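Local coordinates for protein suppressor of fused homolog (Drosophila melanogaster, PDB 6LPH) that probably binds and sequesters transcription factors of the Hedgehog pathway, and is seen here as its N-terminal part in complex with a peptide of the kinase Fused, at residues 27-30 against 31-34; 81-84 against 85-89; 136-139 against 140-143; 236-240 against 241-245. All coordinates share one frame; numbering follows the deposited sequence.

Overall arrangement
The four contacts are all local and follow one another along the chain without overlap. Interaction 1 is the turn that leads from helix 16-28 to strand 36-40, an outermost strand of the mixed sheet. Interaction 2 lies in the loop between strands 71-77 and 97-109. Interaction 3 is within helix 131-146, which packs on strands 54-60 and 97-109. Interaction 4 starts helix 240-243, beside helix 201-219. Interactions 2 and 3 are the closest pair, with centres about 18 Å apart. Interactions 2 and 4 are the most distant, at about 43 Å between centres, on opposite sides of the chain's centre. Interactions 1 and 3 each touch the bound peptide, so both border its binding site.

Interaction 1: 27-30 against 31-34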
loop_
_atom_site.group_PDB
_atom_site.type_symbol
_atom_site.label_atom_id
_atom_site.label_comp_id
_atom_site.label_asym_id
_atom_site.label_seq_id
_atom_site.Cartn_x
_atom_site.Cartn_y
_atom_site.Cartn_z
ATOM N N GLN A 27 0.455 14.999 -10.445
ATOM C CA GLN A 27 0.515 16.278 -9.737
ATOM C C GLN A 27 1.341 16.137 -8.474
ATOM O O GLN A 27 2.019 17.074 -8.040
ATOM C CB GLN A 27 -0.885 16.704 -9.314
ATOM C CG GLN A 27 -1.824 16.990 -10.471
ATOM C CD GLN A 27 -1.682 18.387 -11.029
ATOM O OE1 GLN A 27 -2.672 19.106 -11.142
ATOM N NE2 GLN A 27 -0.474 18.782 -11.387
ATOM N N VAL A 28 1.252 14.962 -7.869
ATOM C CA VAL A 28 1.929 14.703 -6.621
ATOM C C VAL A 28 3.401 14.343 -6.914
ATOM O O VAL A 28 4.304 14.686 -6.155
ATOM C CB VAL A 28 1.188 13.584 -5.833
ATOM C CG1 VAL A 28 2.013 13.074 -4.638
ATOM C CG2 VAL A 28 -0.141 14.100 -5.326
ATOM N N TYR A 29 3.644 13.685 -8.036
ATOM C CA TYR A 29 5.002 13.250 -8.393
ATOM C C TYR A 29 5.351 13.772 -9.776
ATOM O O TYR A 29 5.527 12.970 -10.703
ATOM C CB TYR A 29 5.073 11.716 -8.409
ATOM C CG TYR A 29 5.154 11.049 -7.037
ATOM C CD1 TYR A 29 4.045 10.350 -6.504
ATOM C CD2 TYR A 29 6.334 11.085 -6.295
ATOM C CE1 TYR A 29 4.125 9.741 -5.270
ATOM C CE2 TYR A 29 6.424 10.484 -5.049
ATOM C CZ TYR A 29 5.314 9.808 -4.545
ATOM O OH TYR A 29 5.376 9.195 -3.312
ATOM N N PRO A 30 5.442 15.113 -9.940
ATOM C CA PRO A 30 5.722 15.675 -11.274
ATOM C C PRO A 30 7.082 15.229 -11.829
ATOM O O PRO A 30 7.249 15.114 -13.048
ATOM C CB PRO A 30 5.716 17.191 -11.032
ATOM C CG PRO A 30 5.940 17.363 -9.559
ATOM C CD PRO A 30 5.322 16.161 -8.908
ATOM N N ASN A 31 8.027 14.924 -10.950
ATOM C CA ASN A 31 9.362 14.483 -11.412
ATOM C C ASN A 31 9.557 12.981 -11.564
ATOM O O ASN A 31 10.673 12.517 -11.815
ATOM C CB ASN A 31 10.446 15.111 -10.550
ATOM C CG ASN A 31 10.305 16.603 -10.492
ATOM O OD1 ASN A 31 10.226 17.252 -11.530
ATOM N ND2 ASN A 31 10.207 17.152 -9.295
ATOM N N GLN A 32 8.465 12.232 -11.421
ATOM C CA GLN A 32 8.430 10.810 -11.752
ATOM C C GLN A 32 7.267 10.513 -12.696
ATOM O O GLN A 32 6.290 9.856 -12.300
ATOM C CB GLN A 32 8.358 9.947 -10.470
ATOM C CG GLN A 32 9.659 9.948 -9.692
ATOM C CD GLN A 32 9.592 9.193 -8.375
ATOM O OE1 GLN A 32 9.577 7.977 -8.369
ATOM N NE2 GLN A 32 9.563 9.921 -7.252
ATOM N N PRO A 33 7.360 10.997 -13.951
ATOM C CA PRO A 33 6.239 10.832 -14.883
ATOM C C PRO A 33 6.042 9.382 -15.365
ATOM O O PRO A 33 4.978 9.066 -15.899
ATOM C CB PRO A 33 6.625 11.757 -16.059
ATOM C CG PRO A 33 8.139 11.798 -16.029
ATOM C CD PRO A 33 8.496 11.727 -14.568
ATOM N N ASN A 34 7.037 8.513 -15.177
ATOM C CA ASN A 34 6.960 7.170 -15.753
ATOM C C ASN A 34 7.480 6.119 -14.758
ATOM O O ASN A 34 8.525 5.506 -14.981
ATOM C CB ASN A 34 7.686 7.130 -17.113
ATOM C CG ASN A 34 7.471 5.822 -17.877
ATOM O OD1 ASN A 34 6.456 5.132 -17.723
ATOM N ND2 ASN A 34 8.443 5.476 -18.708
#
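Y29 and Q32 meet through both backbone and side chain where the chain leaves helix 16-28. The backbone part is a type I beta turn from Y29 to Q32. Its closing hydrogen bond runs from Q32 N to Y29 O, 3.1 Å long. P30 and N31 fill the two corner positions. Y29 is the first residue to drop out of helical backbone angles, and the turn then redirects the chain.

The side-chain part is a van der Waals contact. Y29 and Q32 lie side by side and point the same way. In both, CG lies anti to the carbonyl carbon (chi1 -77° in Y29, -71° in Q32), which sends the two side chains off the turn in the same direction. The amide of Q32 comes alongside the ring, and its NE2 lies 3.6 Å from Y29 CD2. The amide and ring planes are 72° apart. The approach is oblique. P33 adds a looser contact across the turn, with its CD 3.9 Å from P30 O.

The polar ends are held elsewhere: Q32 NE2 bonds to N59 O, and Y29 OH bonds to H73 ND1, which helps to fix the rotation of the amide. N34, just past the turn, hydrogen-bonds through OD1 to the backbone of the bound peptide.

The turn lies at the surface, but the Y29 side chain is buried. Its ring stacks with that of Y58 in strand 54-60 and also touches Q180 of strand 172-186. The end of helix 16-28 is thereby packed against the sheet, just before the chain enters strand 36-40.

Interaction 2: 81-84 against 85-89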
loop_
_atom_site.group_PDB
_atom_site.type_symbol
_atom_site.label_atom_id
_atom_site.label_comp_id
_atom_site.label_asym_id
_atom_site.label_seq_id
_atom_site.Cartn_x
_atom_site.Cartn_y
_atom_site.Cartn_z
ATOM N N ASP A 81 -13.327 1.987 -9.578
ATOM C CA ASP A 81 -13.828 1.674 -10.909
ATOM C C ASP A 81 -12.951 2.359 -11.960
ATOM O O ASP A 81 -13.199 3.517 -12.323
ATOM C CB ASP A 81 -15.300 2.104 -11.045
ATOM C CG ASP A 81 -15.887 1.778 -12.408
ATOM O OD1 ASP A 81 -17.047 2.163 -12.665
ATOM O OD2 ASP A 81 -15.191 1.159 -13.241
ATOM N N LEU A 82 -11.927 1.642 -12.431
ATOM C CA LEU A 82 -11.002 2.165 -13.445
ATOM C C LEU A 82 -11.669 2.440 -14.802
ATOM O O LEU A 82 -11.232 3.308 -15.552
ATOM C CB LEU A 82 -9.875 1.148 -13.672
ATOM C CG LEU A 82 -9.022 0.778 -12.431
ATOM C CD1 LEU A 82 -7.906 -0.241 -12.787
ATOM C CD2 LEU A 82 -8.446 2.040 -11.778
ATOM N N HIS A 83 -12.703 1.677 -15.135
ATOM C CA HIS A 83 -13.169 1.633 -16.520
ATOM C C HIS A 83 -14.507 2.246 -16.777
ATOM O O HIS A 83 -14.725 2.757 -17.848
ATOM C CB HIS A 83 -13.155 0.206 -17.030
ATOM C CG HIS A 83 -11.814 -0.453 -16.909
ATOM N ND1 HIS A 83 -10.846 -0.291 -17.830
ATOM C CD2 HIS A 83 -11.309 -1.322 -15.950
ATOM C CE1 HIS A 83 -9.760 -1.014 -17.472
ATOM N NE2 HIS A 83 -10.043 -1.637 -16.316
ATOM N N GLY A 84 -15.430 2.144 -15.828
ATOM C CA GLY A 84 -16.751 2.730 -15.984
ATOM C C GLY A 84 -17.758 1.871 -16.731
ATOM O O GLY A 84 -18.892 2.295 -16.904
ATOM N N ASP A 85 -17.364 0.668 -17.156
ATOM C CA ASP A 85 -18.241 -0.170 -18.003
ATOM C C ASP A 85 -18.699 -1.500 -17.371
ATOM O O ASP A 85 -19.188 -2.401 -18.079
ATOM C CB ASP A 85 -17.587 -0.418 -19.373
ATOM C CG ASP A 85 -16.268 -1.183 -19.272
ATOM O OD1 ASP A 85 -15.638 -1.421 -20.326
ATOM O OD2 ASP A 85 -15.845 -1.529 -18.157
ATOM N N GLU A 86 -18.534 -1.606 -16.049
ATOM C CA GLU A 86 -19.043 -2.717 -15.243
ATOM C C GLU A 86 -18.303 -4.024 -15.517
ATOM O O GLU A 86 -18.815 -5.119 -15.211
ATOM C CB GLU A 86 -20.575 -2.888 -15.380
ATOM C CG GLU A 86 -21.379 -1.658 -14.970
ATOM C CD GLU A 86 -22.883 -1.898 -14.887
ATOM O OE1 GLU A 86 -23.451 -1.835 -13.763
ATOM O OE2 GLU A 86 -23.516 -2.135 -15.939
ATOM N N ARG A 87 -17.107 -3.929 -16.097
ATOM C CA ARG A 87 -16.320 -5.154 -16.306
ATOM C C ARG A 87 -15.915 -5.808 -14.967
ATOM O O ARG A 87 -15.750 -7.019 -14.883
ATOM C CB ARG A 87 -15.102 -4.886 -17.183
ATOM C CG ARG A 87 -14.032 -4.033 -16.541
ATOM C CD ARG A 87 -12.916 -3.832 -17.536
ATOM N NE ARG A 87 -13.315 -2.907 -18.600
ATOM C CZ ARG A 87 -12.548 -2.621 -19.652
ATOM N NH1 ARG A 87 -11.345 -3.186 -19.801
ATOM N NH2 ARG A 87 -12.991 -1.791 -20.574
ATOM N N VAL A 88 -15.753 -4.993 -13.931
ATOM C CA VAL A 88 -15.512 -5.495 -12.573
ATOM C C VAL A 88 -16.593 -5.015 -11.591
ATOM O O VAL A 88 -17.131 -5.808 -10.804
ATOM C CB VAL A 88 -14.118 -5.066 -12.040
ATOM C CG1 VAL A 88 -14.006 -5.394 -10.544
ATOM C CG2 VAL A 88 -12.978 -5.743 -12.820
ATOM N N HIS A 89 -16.926 -3.726 -11.664
ATOM C CA HIS A 89 -17.715 -3.059 -10.642
ATOM C C HIS A 89 -19.049 -2.682 -11.182
ATOM O O HIS A 89 -19.149 -1.948 -12.156
ATOM C CB HIS A 89 -16.985 -1.807 -10.127
ATOM C CG HIS A 89 -15.700 -2.105 -9.376
ATOM N ND1 HIS A 89 -15.690 -2.621 -8.121
ATOM C CD2 HIS A 89 -14.360 -1.951 -9.749
ATOM C CE1 HIS A 89 -14.410 -2.789 -7.713
ATOM N NE2 HIS A 89 -13.596 -2.378 -8.709
HETATM O O HOH W 1 -15.585 -2.013 -13.480
HETATM O O HOH W 2 -17.779 -0.221 -13.657
#
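R87 lays its guanidinium flat on the imidazole of H83. The planes are 4° apart and the centres 3.7 Å. R87 NE is the nearest atom, 3.3 Å from H83 CG and offset toward the rim of the ring. R87 CD follows over the same face, in a CH-pi contact 3.7 Å from the ring centroid. L82 CB lies against the opposite face of the imidazole, toward the rim. The R87 chain bends at chi3 (73°), which helps turn the flat end onto the ring.

D85 holds the guanidinium in this position. It is gripped side-on by two nitrogens, with R87 NE bonded to D85 OD2 at 2.9 Å and R87 NH2 to D85 OD1 at 2.7 Å. The NE bond is nearly straight, at 172°, and uses the syn lone pair of OD2. This salt bridge fixes the rotation of the guanidinium about its chain. D85 OD2 also comes close to H83 CB.

Before this, the backbone is turned by D81. Its OD2 accepts from H83 N, which makes an Asx turn, and from G84 N at 2.8 Å, which extends it to an Asx motif. Both donors reach the oxygen from the same face of the carboxylate.

Two waters link this carboxylate to the backbone of E86 and H89. Water 1 joins D81 OD2 to H89 N. Water 2 accepts from E86 N, donates to H89 O at 2.7 Å and makes a weak bond to D81 OD1. Further out, W45 meets H83 edge-to-face and R87 in a cation-pi contact. H89 NE2 bonds to G78 O.

Interaction 3: 136-139 against 140-143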
loop_
_atom_site.group_PDB
_atom_site.type_symbol
_atom_site.label_atom_id
_atom_site.label_comp_id
_atom_site.label_asym_id
_atom_site.label_seq_id
_atom_site.Cartn_x
_atom_site.Cartn_y
_atom_site.Cartn_z
ATOM N N LEU A 136 -0.639 -6.121 -1.414
ATOM C CA LEU A 136 -1.811 -5.378 -1.860
ATOM C C LEU A 136 -2.783 -6.246 -2.653
ATOM O O LEU A 136 -3.978 -6.081 -2.485
ATOM C CB LEU A 136 -1.440 -4.120 -2.681
ATOM C CG LEU A 136 -0.484 -3.131 -1.981
ATOM C CD1 LEU A 136 -0.230 -1.888 -2.813
ATOM C CD2 LEU A 136 -1.033 -2.757 -0.610
ATOM N N GLN A 137 -2.285 -7.173 -3.484
ATOM C CA GLN A 137 -3.200 -8.092 -4.191
ATOM C C GLN A 137 -4.012 -8.910 -3.196
ATOM O O GLN A 137 -5.225 -9.069 -3.370
ATOM C CB GLN A 137 -2.494 -9.035 -5.156
ATOM C CG GLN A 137 -1.828 -8.389 -6.341
ATOM C CD GLN A 137 -2.806 -7.927 -7.419
ATOM O OE1 GLN A 137 -4.042 -8.008 -7.257
ATOM N NE2 GLN A 137 -2.247 -7.435 -8.541
ATOM N N ALA A 138 -3.341 -9.397 -2.151
ATOM C CA ALA A 138 -3.963 -10.260 -1.152
ATOM C C ALA A 138 -4.998 -9.454 -0.339
ATOM O O ALA A 138 -6.086 -9.958 -0.030
ATOM C CB ALA A 138 -2.911 -10.886 -0.230
ATOM N N ILE A 139 -4.666 -8.211 0.007
ATOM C CA ILE A 139 -5.644 -7.367 0.707
ATOM C C ILE A 139 -6.819 -7.054 -0.229
ATOM O O ILE A 139 -7.988 -7.122 0.181
ATOM C CB ILE A 139 -5.025 -6.075 1.314
ATOM C CG1 ILE A 139 -3.989 -6.431 2.399
ATOM C CG2 ILE A 139 -6.135 -5.127 1.847
ATOM C CD1 ILE A 139 -3.023 -5.286 2.685
ATOM N N GLY A 140 -6.505 -6.742 -1.483
ATOM C CA GLY A 140 -7.519 -6.616 -2.522
ATOM C C GLY A 140 -8.468 -7.807 -2.610
ATOM O O GLY A 140 -9.685 -7.618 -2.668
ATOM N N ARG A 141 -7.932 -9.028 -2.602
ATOM C CA ARG A 141 -8.783 -10.238 -2.656
ATOM C C ARG A 141 -9.670 -10.336 -1.434
ATOM O O ARG A 141 -10.840 -10.677 -1.537
ATOM C CB ARG A 141 -7.957 -11.535 -2.764
ATOM C CG ARG A 141 -7.673 -11.988 -4.184
ATOM C CD ARG A 141 -6.950 -13.338 -4.219
ATOM N NE ARG A 141 -5.628 -13.247 -3.587
ATOM C CZ ARG A 141 -4.517 -12.868 -4.215
ATOM N NH1 ARG A 141 -4.557 -12.573 -5.503
ATOM N NH2 ARG A 141 -3.364 -12.780 -3.563
ATOM N N TYR A 142 -9.104 -10.011 -0.277
ATOM C CA TYR A 142 -9.818 -10.074 0.978
ATOM C C TYR A 142 -11.055 -9.139 0.884
ATOM O O TYR A 142 -12.191 -9.557 1.164
ATOM C CB TYR A 142 -8.856 -9.670 2.112
ATOM C CG TYR A 142 -9.525 -9.443 3.441
ATOM C CD1 TYR A 142 -10.269 -10.462 4.048
ATOM C CD2 TYR A 142 -9.417 -8.223 4.098
ATOM C CE1 TYR A 142 -10.875 -10.268 5.279
ATOM C CE2 TYR A 142 -10.024 -8.019 5.343
ATOM C CZ TYR A 142 -10.752 -9.044 5.913
ATOM O OH TYR A 142 -11.362 -8.867 7.128
ATOM N N CYS A 143 -10.835 -7.908 0.424
ATOM C CA CYS A 143 -11.940 -6.951 0.257
ATOM C C CYS A 143 -13.008 -7.420 -0.750
ATOM O O CYS A 143 -14.214 -7.309 -0.471
ATOM C CB CYS A 143 -11.407 -5.561 -0.128
ATOM S SG CYS A 143 -10.481 -4.812 1.222
#
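R141 folds its side chain back over the preceding turn of helix 131-146 and presses the face of its guanidinium against the backbone of Q137 and A138. R141 NH2 is the nearest atom, 3.5 Å from A138 CA. Q137 O lies under the centre of the group, 4.0 Å from its plane. The bend at chi3 (-63°) turns the chain back. The R141 tip also reaches the CB atoms of both residues, with NH2 3.9 Å from A138 CB.

I139 and C143 lie one turn apart on a different side of the helix. The I139 methyl CG2 meets C143 SG at 4.4 Å, a loose apolar contact. Y142 touches the preceding turn with its CB, which is 3.3 Å from I139 O, while its ring leads away.

Four regular i to i+4 hydrogen bonds join the segments. G140 N to L136 O is 2.8 Å long.

Outside the helix, R141 NH1 makes a salt bridge to D50 and a bond to Q49 O. Q137 OE1 accepts from L52 N. An alanine in place of R141 is likely to leave D50 without its charged mate and to uncover the backbone at A138. The polar ends of Q137 and R141 thus tie the helix to the 49-52 loop, while L136, I139 and C143 give it an apolar side against strand 97-109.

Interaction 4: 236-240 against 241-245; sequences RQMSV and FELFP
S239 and E242 form a capping box at the start of helix 240-243. S239 is the N-cap. Its OG accepts from E242 N at 3.2 Å, and in return E242 OE1 accepts from S239 N at 2.9 Å. The second bond is nearly straight, at 172°, and meets the carboxylate from above its plane. With chi1 at 72°, S239 OG sits between its own N and carbonyl carbon, where it can face the first turn. Two backbone bonds follow, L243 N to S239 O and F244 N to V240 O, the latter 2.8 Å long.

The apolar contacts flank the cap. M238 CB packs on L243 CG at 3.8 Å, and M238 CE reaches E242 CB at 3.6 Å. V240 CG1 stands over the centre of the F241 ring in a CH-pi contact, 3.8 Å from the centroid and 7° off the normal. The other methyl of V240, CG2, meets F244 CD2 at 4.0 Å. If F241 were a serine, V240 CG1 would probably lose the ring face it packs on, and a gap could open toward helix 201-219.

R236 NH2 bonds to M238 O and makes a salt bridge to E203. That glutamate also accepts from V240 N, and D202 bonds to S239 OG. Both belong to helix 201-219, where F241 packs on D202 and Q206 and V240 on F218. The short helix 240-243 is thus joined at its N-terminal end to helix 201-219.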
loop_
_atom_site.group_PDB
_atom_site.type_symbol
_atom_site.label_atom_id
_atom_site.label_comp_id
_atom_site.label_asym_id
_atom_site.label_seq_id
_atom_site.Cartn_x
_atom_site.Cartn_y
_atom_site.Cartn_z
ATOM N N ARG A 236 11.397 -2.636 12.396
ATOM C CA ARG A 236 11.094 -1.982 13.682
ATOM C C ARG A 236 11.138 -2.981 14.834
ATOM O O ARG A 236 10.566 -4.068 14.746
ATOM C CB ARG A 236 9.724 -1.296 13.680
ATOM C CG ARG A 236 9.780 -0.083 14.555
ATOM C CD ARG A 236 8.496 0.568 15.017
ATOM N NE ARG A 236 7.240 0.328 14.301
ATOM C CZ ARG A 236 6.086 0.165 14.966
ATOM N NH1 ARG A 236 4.923 -0.010 14.343
ATOM N NH2 ARG A 236 6.101 0.162 16.303
ATOM N N GLN A 237 11.753 -2.582 15.931
ATOM C CA GLN A 237 12.056 -3.543 17.002
ATOM C C GLN A 237 11.125 -3.446 18.190
ATOM O O GLN A 237 10.938 -4.424 18.898
ATOM C CB GLN A 237 13.516 -3.431 17.457
ATOM C CG GLN A 237 14.547 -4.062 16.509
ATOM C CD GLN A 237 14.173 -5.465 16.048
ATOM O OE1 GLN A 237 14.083 -5.731 14.853
ATOM N NE2 GLN A 237 13.924 -6.364 16.995
ATOM N N MET A 238 10.521 -2.275 18.387
ATOM C CA MET A 238 9.719 -2.009 19.585
ATOM C C MET A 238 8.427 -1.323 19.185
ATOM O O MET A 238 8.431 -0.533 18.240
ATOM C CB MET A 238 10.499 -1.129 20.574
ATOM C CG MET A 238 11.543 -1.904 21.388
ATOM S SD MET A 238 12.618 -0.890 22.427
ATOM C CE MET A 238 11.499 -0.395 23.734
ATOM N N SER A 239 7.332 -1.634 19.891
ATOM C CA SER A 239 6.044 -1.007 19.619
ATOM C C SER A 239 6.021 0.359 20.234
ATOM O O SER A 239 6.868 0.704 21.079
ATOM C CB SER A 239 4.882 -1.820 20.193
ATOM O OG SER A 239 4.852 -1.717 21.604
ATOM N N VAL A 240 5.009 1.132 19.851
ATOM C CA VAL A 240 4.859 2.479 20.372
ATOM C C VAL A 240 4.670 2.459 21.892
ATOM O O VAL A 240 5.148 3.350 22.604
ATOM C CB VAL A 240 3.696 3.218 19.663
ATOM C CG1 VAL A 240 2.334 2.637 20.068
ATOM C CG2 VAL A 240 3.786 4.717 19.917
ATOM N N PHE A 241 3.966 1.437 22.385
ATOM C CA PHE A 241 3.711 1.315 23.808
ATOM C C PHE A 241 4.987 0.951 24.583
ATOM O O PHE A 241 5.115 1.300 25.760
ATOM C CB PHE A 241 2.598 0.274 24.056
ATOM C CG PHE A 241 1.303 0.606 23.368
ATOM C CD1 PHE A 241 0.825 -0.195 22.325
ATOM C CD2 PHE A 241 0.586 1.742 23.727
ATOM C CE1 PHE A 241 -0.352 0.128 21.670
ATOM C CE2 PHE A 241 -0.594 2.069 23.076
ATOM C CZ PHE A 241 -1.067 1.263 22.044
ATOM N N GLU A 242 5.905 0.225 23.942
ATOM C CA GLU A 242 7.237 -0.045 24.527
ATOM C C GLU A 242 8.092 1.218 24.498
ATOM O O GLU A 242 8.779 1.519 25.472
ATOM C CB GLU A 242 7.994 -1.150 23.776
ATOM C CG GLU A 242 7.448 -2.548 23.938
ATOM C CD GLU A 242 8.149 -3.537 23.026
ATOM O OE1 GLU A 242 7.738 -3.680 21.853
ATOM O OE2 GLU A 242 9.114 -4.180 23.487
ATOM N N LEU A 243 8.063 1.957 23.392
ATOM C CA LEU A 243 8.930 3.143 23.258
ATOM C C LEU A 243 8.458 4.317 24.112
ATOM O O LEU A 243 9.279 5.064 24.673
ATOM C CB LEU A 243 9.071 3.581 21.786
ATOM C CG LEU A 243 9.857 2.622 20.869
ATOM C CD1 LEU A 243 9.594 2.898 19.390
ATOM C CD2 LEU A 243 11.354 2.605 21.162
ATOM N N PHE A 244 7.140 4.471 24.189
ATOM C CA PHE A 244 6.508 5.571 24.891
ATOM C C PHE A 244 5.403 5.065 25.822
ATOM O O PHE A 244 4.209 5.208 25.522
ATOM C CB PHE A 244 5.971 6.597 23.882
ATOM C CG PHE A 244 7.001 7.047 22.886
ATOM C CD1 PHE A 244 8.018 7.927 23.262
ATOM C CD2 PHE A 244 6.974 6.576 21.574
ATOM C CE1 PHE A 244 8.986 8.333 22.343
ATOM C CE2 PHE A 244 7.935 6.985 20.651
ATOM C CZ PHE A 244 8.946 7.862 21.036
ATOM N N PRO A 245 5.797 4.505 26.982
ATOM C CA PRO A 245 4.840 3.795 27.841
ATOM C C PRO A 245 3.707 4.695 28.349
ATOM O O PRO A 245 2.641 4.208 28.719
ATOM C CB PRO A 245 5.712 3.288 28.982
ATOM C CG PRO A 245 7.078 3.156 28.385
ATOM C CD PRO A 245 7.187 4.341 27.465
#